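Local coordinates for protein probable uracil-DNA glycosylase (Acanthamoeba polyphaga mimivirus, PDB 5X55) that is a probable uracil-DNA glycosylase, a viral member of the uracil-DNA glycosylase superfamily built round a four-stranded parallel sheet flanked by helices, at residues I102-A106 with N107-F111; K219-A222 with N223-T226; N232-R235 with K236-H240; C242-S245 with W246-G250. All coordinates share one frame; numbering follows the deposited sequence.

Interaction 1: I102-A106 with N107-F111; sequences ILIDA and NNYHF
Asp105 reaches forward to the two asparagines that follow it, within the turn it begins, and Ile104 touches the rings of Tyr109 and Phe111, each with a different branch. With CG anti to the backbone N (chi1 177°), the Asp105 carboxylate comes over the turn: OD1 accepts a hydrogen bond from the backbone N of Asn107 at 3.0 Å, the fit of an Asx turn. OD2 takes one from ND2 of Asn108, also at 3.0 Å, with the carboxylate and amide planes 43° apart. Neither donor lies in the carboxylate plane, Asn107 N standing well out of it. A water joins OD2 to ND2 of Asn107, and OD1 has a further partner in ND2 of Asn214. The main chain closes the same bend, Asn108 N donating to Asp105 O at 2.9 Å, as in a beta turn.

On the apolar side the two branches of Ile104 part: CG2 meets the edge of the Tyr109 ring, 3.6 Å from CD2, while CG1 approaches CZ of Phe111 at 4.1 Å. The aromatic rings also meet each other, CD2 of Phe111 lying over the centre of one Tyr109 face. The turn belongs to the loop joining helix 98-102 to helix 114-117; Ile104 and Ala106 make backbone hydrogen bonds with Leu213.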
# COMPACT_ATOMS: atom_id res chain seq x y z
N ILE A 102 -11.50 6.40 4.11
CA ILE A 102 -11.03 5.03 4.00
C ILE A 102 -12.19 4.10 3.66
O ILE A 102 -12.00 3.08 2.98
CB ILE A 102 -10.26 4.58 5.26
CG1 ILE A 102 -9.48 3.30 4.98
CG2 ILE A 102 -11.17 4.38 6.46
CD1 ILE A 102 -8.31 3.49 4.04
N LEU A 103 -13.40 4.43 4.10
CA LEU A 103 -14.56 3.59 3.81
C LEU A 103 -15.36 4.22 2.68
O LEU A 103 -16.35 4.92 2.89
CB LEU A 103 -15.41 3.39 5.06
CG LEU A 103 -16.55 2.40 4.80
CD1 LEU A 103 -15.96 1.02 4.64
CD2 LEU A 103 -17.60 2.43 5.89
N ILE A 104 -14.94 3.94 1.45
CA ILE A 104 -15.38 4.66 0.26
C ILE A 104 -16.48 3.88 -0.45
O ILE A 104 -16.38 2.66 -0.64
CB ILE A 104 -14.18 4.90 -0.67
CG1 ILE A 104 -13.19 5.85 -0.02
CG2 ILE A 104 -14.63 5.44 -2.03
CD1 ILE A 104 -11.92 5.92 -0.79
N ASP A 105 -17.51 4.59 -0.89
CA ASP A 105 -18.60 4.01 -1.68
C ASP A 105 -18.50 4.54 -3.11
O ASP A 105 -18.58 5.76 -3.33
CB ASP A 105 -19.95 4.35 -1.05
CG ASP A 105 -21.13 3.83 -1.86
OD1 ASP A 105 -20.96 2.96 -2.74
OD2 ASP A 105 -22.25 4.31 -1.59
N ALA A 106 -18.33 3.63 -4.07
CA ALA A 106 -18.23 4.05 -5.47
C ALA A 106 -19.50 4.76 -5.94
O ALA A 106 -19.42 5.65 -6.80
CB ALA A 106 -17.91 2.86 -6.37
N ASN A 107 -20.67 4.40 -5.40
CA ASN A 107 -21.91 5.08 -5.75
C ASN A 107 -22.04 6.47 -5.13
O ASN A 107 -22.96 7.20 -5.49
CB ASN A 107 -23.11 4.25 -5.33
CG ASN A 107 -23.18 2.90 -6.03
OD1 ASN A 107 -22.77 2.75 -7.18
ND2 ASN A 107 -23.68 1.90 -5.32
N ASN A 108 -21.15 6.85 -4.20
CA ASN A 108 -21.24 8.14 -3.52
C ASN A 108 -19.83 8.73 -3.40
O ASN A 108 -19.30 8.98 -2.31
CB ASN A 108 -21.94 7.99 -2.18
CG ASN A 108 -23.43 7.84 -2.32
OD1 ASN A 108 -24.16 8.83 -2.35
ND2 ASN A 108 -23.90 6.60 -2.46
N TYR A 109 -19.24 8.98 -4.55
CA TYR A 109 -17.81 9.25 -4.71
C TYR A 109 -17.64 10.71 -5.12
O TYR A 109 -17.89 11.06 -6.27
CB TYR A 109 -17.24 8.30 -5.76
CG TYR A 109 -15.74 8.21 -5.85
CD1 TYR A 109 -15.02 9.05 -6.69
CD2 TYR A 109 -15.04 7.25 -5.13
CE1 TYR A 109 -13.65 8.95 -6.79
CE2 TYR A 109 -13.67 7.14 -5.21
CZ TYR A 109 -12.98 7.99 -6.05
OH TYR A 109 -11.61 7.87 -6.13
N HIS A 110 -17.21 11.56 -4.19
CA HIS A 110 -17.16 12.99 -4.46
C HIS A 110 -15.76 13.57 -4.37
O HIS A 110 -15.61 14.79 -4.28
CB HIS A 110 -18.12 13.72 -3.53
CG HIS A 110 -19.53 13.23 -3.66
ND1 HIS A 110 -20.24 13.34 -4.84
CD2 HIS A 110 -20.32 12.56 -2.80
CE1 HIS A 110 -21.43 12.79 -4.69
NE2 HIS A 110 -21.51 12.31 -3.46
N PHE A 111 -14.73 12.73 -4.45
CA PHE A 111 -13.37 13.24 -4.41
C PHE A 111 -13.05 13.97 -5.71
O PHE A 111 -13.48 13.56 -6.79
CB PHE A 111 -12.40 12.09 -4.15
CG PHE A 111 -12.75 11.32 -2.93
CD1 PHE A 111 -12.30 11.73 -1.69
CD2 PHE A 111 -13.58 10.21 -3.00
CE1 PHE A 111 -12.65 11.04 -0.55
CE2 PHE A 111 -13.93 9.52 -1.86
CZ PHE A 111 -13.46 9.94 -0.63
O HOH W 1 -24.57 2.62 -2.30
O HOH W 2 -17.62 7.17 -0.10

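Interaction 2: K219-A222 with N223-T226; sequences KSLA and NIYT
Leu221 and Tyr225 sit one turn apart in the first half of helix 219-230, an alpha helix in which each carbonyl from Lys219 to Ala222 receives the N-H four residues on. The main-chain bonds come first. Asn223 N reaches Lys219 O at 3.0 Å, Ile224 N lies in the carbonyl plane of Ser220, and Tyr225 N meets Leu221 O at 2.9 Å almost in line with the C=O bond, the N-H pointing nearly straight at the oxygen (172°). Thr226 N closes the series on Ala222 O.

Apolar packing runs along the buried side. Tyr225 CG is anti to its carbonyl carbon (chi1 -71°), which folds the ring back toward the preceding turn. One face lies against Leu221, whose CG stands 4.0 Å above the ring plane, offset toward the rim, while the Leu221 carbonyl oxygen lies over the ring near the Tyr225 CG. Leu221 CD1 also meets CD1 of Ile224 at 4.1 Å, the leucine thus touching both the third and the fourth residue after it.

The polar ends look elsewhere. Asn223 ND2 is hydrogen-bonded to the carbonyl of Pro319, and the Tyr225 hydroxyl to the carbonyl of His240, tying the helix to two loops; Ser220 touches His318 and Ser320 in the first of them. At the exposed edge, the Thr226 hydroxyl turns back along the helix, its OG1 3.1 Å from Ala222 O.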
# COMPACT_ATOMS: atom_id res chain seq x y z
N LYS A 219 -8.83 -9.88 -8.44
CA LYS A 219 -8.52 -11.30 -8.28
C LYS A 219 -7.45 -11.54 -7.22
O LYS A 219 -7.54 -12.51 -6.45
CB LYS A 219 -8.10 -11.89 -9.63
CG LYS A 219 -9.30 -12.15 -10.55
CD LYS A 219 -8.88 -12.34 -12.00
CE LYS A 219 -10.08 -12.64 -12.88
NZ LYS A 219 -10.89 -13.79 -12.36
N SER A 220 -6.46 -10.65 -7.13
CA SER A 220 -5.47 -10.74 -6.07
C SER A 220 -6.13 -10.73 -4.70
O SER A 220 -5.83 -11.57 -3.84
CB SER A 220 -4.48 -9.59 -6.20
OG SER A 220 -3.67 -9.83 -7.32
N LEU A 221 -7.04 -9.78 -4.48
CA LEU A 221 -7.69 -9.67 -3.19
C LEU A 221 -8.56 -10.88 -2.91
O LEU A 221 -8.60 -11.36 -1.77
CB LEU A 221 -8.50 -8.37 -3.12
CG LEU A 221 -9.19 -8.03 -1.79
CD1 LEU A 221 -8.22 -8.14 -0.62
CD2 LEU A 221 -9.76 -6.63 -1.89
N ALA A 222 -9.26 -11.39 -3.93
CA ALA A 222 -10.04 -12.61 -3.74
C ALA A 222 -9.14 -13.74 -3.28
O ALA A 222 -9.54 -14.56 -2.43
CB ALA A 222 -10.76 -13.00 -5.04
N ASN A 223 -7.91 -13.79 -3.80
CA ASN A 223 -6.99 -14.84 -3.39
C ASN A 223 -6.51 -14.62 -1.96
O ASN A 223 -6.34 -15.59 -1.20
CB ASN A 223 -5.82 -14.92 -4.37
CG ASN A 223 -6.22 -15.55 -5.70
OD1 ASN A 223 -7.30 -16.12 -5.80
ND2 ASN A 223 -5.36 -15.47 -6.72
N ILE A 224 -6.34 -13.36 -1.56
CA ILE A 224 -6.03 -13.09 -0.15
C ILE A 224 -7.15 -13.61 0.75
O ILE A 224 -6.90 -14.32 1.73
CB ILE A 224 -5.79 -11.58 0.06
CG1 ILE A 224 -4.53 -11.14 -0.69
CG2 ILE A 224 -5.70 -11.25 1.55
CD1 ILE A 224 -4.47 -9.65 -0.98
N TYR A 225 -8.41 -13.26 0.42
CA TYR A 225 -9.56 -13.78 1.17
C TYR A 225 -9.55 -15.31 1.22
O TYR A 225 -9.79 -15.91 2.28
CB TYR A 225 -10.87 -13.31 0.54
CG TYR A 225 -11.22 -11.85 0.69
CD1 TYR A 225 -10.72 -11.08 1.73
CD2 TYR A 225 -12.08 -11.24 -0.22
CE1 TYR A 225 -11.07 -9.74 1.86
CE2 TYR A 225 -12.44 -9.92 -0.10
CZ TYR A 225 -11.93 -9.17 0.93
OH TYR A 225 -12.30 -7.85 1.01
N THR A 226 -9.31 -15.95 0.08
CA THR A 226 -9.23 -17.41 0.04
C THR A 226 -8.21 -17.93 1.05
O THR A 226 -8.45 -18.92 1.74
CB THR A 226 -8.89 -17.89 -1.39
OG1 THR A 226 -9.98 -17.58 -2.27
CG2 THR A 226 -8.61 -19.40 -1.45

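Interaction 3: N232-R235 with K236-H240; sequences NHMR and KAPKH
A Schellman motif ends helix 219-230, with Asn232 at positive phi as its C-prime residue, and the loop that leaves it folds Met234 against Pro238. Sulfur does the main touching: SD of Met234 lies 3.6 Å from CD of Pro238, and the terminal CE follows at 4.0 Å from the same carbon and 4.1 Å from CG of Pro238. The side chain runs out extended, with CG anti to the backbone N (chi1 168°), and bends only at its last torsion (chi3 -66°), which turns the methyl beside the proline ring. Nearer the backbone, Met234 CG passes 3.3 Å from the carbonyl oxygen of Lys236, and Met234 SD is 4.2 Å from CA of Ala237. No hydrogen bond crosses between 232-235 and 236-240, leaving this contact to van der Waals packing.

Both segments belong to the loop from helix 219-230 to helix 244-248, and within 232-240 Met234 is the buried residue: the side chain also rests on Leu228 and Ile229 of the first helix and on Asp369 near the C-terminus. His233, next to it, bonds through NE2 to Asp349. Further along, CB of Pro238 lies 4.0 Å above one face of the His240 ring, offset toward the rim.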
# COMPACT_ATOMS: atom_id res chain seq x y z
N ASN A 232 -8.43 -20.34 8.61
CA ASN A 232 -9.42 -20.20 9.67
C ASN A 232 -9.42 -18.81 10.29
O ASN A 232 -9.77 -18.64 11.46
CB ASN A 232 -9.23 -21.27 10.77
CG ASN A 232 -10.49 -21.49 11.59
OD1 ASN A 232 -11.61 -21.30 11.10
ND2 ASN A 232 -10.32 -21.85 12.85
N HIS A 233 -9.03 -17.79 9.54
CA HIS A 233 -9.09 -16.42 10.03
C HIS A 233 -10.38 -15.73 9.63
O HIS A 233 -10.63 -14.60 10.05
CB HIS A 233 -7.90 -15.63 9.50
CG HIS A 233 -6.59 -16.25 9.83
ND1 HIS A 233 -6.12 -16.35 11.13
CD2 HIS A 233 -5.66 -16.84 9.05
CE1 HIS A 233 -4.95 -16.97 11.12
NE2 HIS A 233 -4.64 -17.27 9.87
N MET A 234 -11.21 -16.42 8.84
CA MET A 234 -12.37 -15.89 8.15
C MET A 234 -13.15 -17.10 7.65
O MET A 234 -12.56 -18.12 7.28
CB MET A 234 -11.94 -14.98 6.99
CG MET A 234 -13.02 -14.57 6.01
SD MET A 234 -12.33 -13.41 4.78
CE MET A 234 -11.99 -12.01 5.87
N ARG A 235 -14.47 -17.01 7.69
CA ARG A 235 -15.28 -18.13 7.26
C ARG A 235 -15.95 -17.93 5.92
O ARG A 235 -16.26 -18.91 5.25
CB ARG A 235 -16.35 -18.46 8.31
CG ARG A 235 -15.76 -19.20 9.47
CD ARG A 235 -16.74 -19.34 10.57
NE ARG A 235 -17.15 -20.73 10.68
CZ ARG A 235 -16.59 -21.60 11.50
NH1 ARG A 235 -15.58 -21.24 12.29
NH2 ARG A 235 -17.02 -22.83 11.52
N LYS A 236 -16.16 -16.69 5.50
CA LYS A 236 -16.76 -16.42 4.20
C LYS A 236 -16.14 -15.15 3.64
O LYS A 236 -15.92 -14.19 4.39
CB LYS A 236 -18.28 -16.28 4.30
CG LYS A 236 -18.98 -16.52 2.99
CD LYS A 236 -20.39 -17.05 3.21
CE LYS A 236 -20.37 -18.35 4.02
NZ LYS A 236 -21.77 -18.81 4.32
N ALA A 237 -15.84 -15.14 2.36
CA ALA A 237 -15.25 -13.95 1.75
C ALA A 237 -16.21 -12.77 1.88
O ALA A 237 -17.40 -12.93 1.60
CB ALA A 237 -14.92 -14.22 0.28
N PRO A 238 -15.75 -11.59 2.30
CA PRO A 238 -16.61 -10.41 2.26
C PRO A 238 -17.06 -10.13 0.83
O PRO A 238 -16.33 -10.40 -0.13
CB PRO A 238 -15.70 -9.29 2.78
CG PRO A 238 -14.58 -9.99 3.49
CD PRO A 238 -14.39 -11.28 2.77
N LYS A 239 -18.26 -9.59 0.67
CA LYS A 239 -18.74 -9.35 -0.69
C LYS A 239 -18.08 -8.14 -1.36
O LYS A 239 -18.16 -7.99 -2.58
CB LYS A 239 -20.25 -9.18 -0.66
CG LYS A 239 -20.72 -8.21 0.42
CD LYS A 239 -21.66 -7.13 -0.14
CE LYS A 239 -22.04 -6.03 0.89
NZ LYS A 239 -22.60 -4.84 0.16
N HIS A 240 -17.40 -7.29 -0.61
CA HIS A 240 -16.75 -6.08 -1.11
C HIS A 240 -15.24 -6.25 -0.99
O HIS A 240 -14.74 -7.21 -0.40
CB HIS A 240 -17.21 -4.88 -0.29
CG HIS A 240 -16.82 -5.00 1.15
ND1 HIS A 240 -15.58 -4.63 1.61
CD2 HIS A 240 -17.48 -5.53 2.21
CE1 HIS A 240 -15.51 -4.88 2.91
NE2 HIS A 240 -16.64 -5.43 3.29

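Interaction 4: C242-S245 with W246-G250; sequences CLAS and WILQG
Leu243, at the N-cap position, and Ala244 open the short helix 244-248 with i to i+4 bonds, Ile247 N to Leu243 O at 3.2 Å and Leu248 N to Ala244 O at 3.0 Å. Across the first turn, Leu243 packs over the Trp246 indole. Its CD2 stands 3.9 Å from the centroid of the six-membered ring and only 10° off the normal, a CH-pi contact on one face; Leu243 CD1 adds a second touch at CZ3 of Trp246, 4.0 Å away. A chi1 of -59° places the indole beside the backbone N, over the preceding turn. The indole NE1 bonds to the carbonyl of Trp368, whose ring meets it edge-to-face.

A Schellman motif ends the helix after barely more than a turn: Gly250 is the C-prime residue at positive phi, its N donating to Ile247 O and Thr251 N reaching Trp246 O, and strand 251-255 of the parallel sheet follows directly. Near this end Gln249, extended beyond CG, reaches back along the helix, and NE2 donates to Ser245 O at 2.9 Å from well above the carbonyl plane. That same oxygen receives a weak bond from Gln249 N, while OE1 accepts a hydrogen bond from the backbone N of Phe367.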
# COMPACT_ATOMS: atom_id res chain seq x y z
N CYS A 242 -13.15 -3.66 0.35
CA CYS A 242 -12.69 -2.49 1.08
C CYS A 242 -12.03 -2.90 2.39
O CYS A 242 -12.69 -3.47 3.27
CB CYS A 242 -13.85 -1.53 1.34
SG CYS A 242 -13.30 -0.02 2.08
N LEU A 243 -10.74 -2.59 2.53
CA LEU A 243 -9.92 -3.06 3.64
C LEU A 243 -9.79 -2.03 4.77
O LEU A 243 -8.86 -2.10 5.58
CB LEU A 243 -8.54 -3.45 3.11
CG LEU A 243 -8.67 -4.52 2.02
CD1 LEU A 243 -7.31 -4.95 1.47
CD2 LEU A 243 -9.46 -5.74 2.56
N ALA A 244 -10.73 -1.07 4.83
CA ALA A 244 -10.76 -0.08 5.91
C ALA A 244 -10.55 -0.71 7.28
O ALA A 244 -9.84 -0.16 8.14
CB ALA A 244 -12.09 0.66 5.84
N SER A 245 -11.11 -1.90 7.50
CA SER A 245 -11.05 -2.53 8.81
C SER A 245 -9.62 -2.88 9.20
O SER A 245 -9.20 -2.65 10.34
CB SER A 245 -11.93 -3.78 8.81
OG SER A 245 -11.76 -4.48 10.02
N TRP A 246 -8.86 -3.47 8.27
CA TRP A 246 -7.49 -3.85 8.57
C TRP A 246 -6.61 -2.64 8.78
O TRP A 246 -5.74 -2.63 9.65
CB TRP A 246 -6.91 -4.71 7.43
CG TRP A 246 -7.65 -5.95 7.15
CD1 TRP A 246 -8.69 -6.48 7.87
CD2 TRP A 246 -7.43 -6.84 6.05
NE1 TRP A 246 -9.12 -7.64 7.29
CE2 TRP A 246 -8.36 -7.88 6.16
CE3 TRP A 246 -6.52 -6.85 4.98
CZ2 TRP A 246 -8.43 -8.92 5.24
CZ3 TRP A 246 -6.57 -7.89 4.07
CH2 TRP A 246 -7.53 -8.91 4.20
N ILE A 247 -6.81 -1.61 7.96
CA ILE A 247 -5.93 -0.45 8.00
C ILE A 247 -6.16 0.32 9.29
O ILE A 247 -5.20 0.77 9.93
CB ILE A 247 -6.14 0.42 6.76
CG1 ILE A 247 -5.76 -0.38 5.50
CG2 ILE A 247 -5.38 1.77 6.85
CD1 ILE A 247 -6.36 0.21 4.25
N LEU A 248 -7.42 0.46 9.71
CA LEU A 248 -7.72 1.16 10.96
C LEU A 248 -7.06 0.49 12.16
O LEU A 248 -6.79 1.16 13.16
CB LEU A 248 -9.23 1.24 11.16
CG LEU A 248 -9.93 2.25 10.25
CD1 LEU A 248 -11.37 1.84 9.98
CD2 LEU A 248 -9.85 3.65 10.87
N GLN A 249 -6.79 -0.82 12.07
CA GLN A 249 -6.18 -1.59 13.15
C GLN A 249 -4.66 -1.69 13.02
O GLN A 249 -4.04 -2.51 13.71
CB GLN A 249 -6.78 -3.00 13.22
CG GLN A 249 -8.30 -3.04 13.51
CD GLN A 249 -8.86 -4.45 13.43
OE1 GLN A 249 -8.63 -5.28 14.31
NE2 GLN A 249 -9.55 -4.75 12.34
N GLY A 250 -4.05 -0.89 12.16
CA GLY A 250 -2.61 -0.83 12.08
C GLY A 250 -1.97 -1.60 10.94
O GLY A 250 -0.75 -1.79 10.96

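Interactions 2, 3 and 4 follow one another along the chain, as helix 219-230, the loop after it and helix 244-248. Tyr225 is shared ground: besides the tie of its hydroxyl to His240, its CE2 is 3.7 Å from CD of Pro238, so interaction 3 folds back on interaction 2, their centres 10 Å apart. The helices meet where CD1 of Leu221 comes within 3.9 Å of CD1 of Leu243. Interaction 1 joins interaction 4 through Ile102 and Leu103, the CD1 of Ile102 lying 3.8 Å from CD1 of Ile247 and the CD1 of Leu103 3.8 Å from SG of Cys242, yet its nearest atoms stay about 10 Å from those of interaction 2.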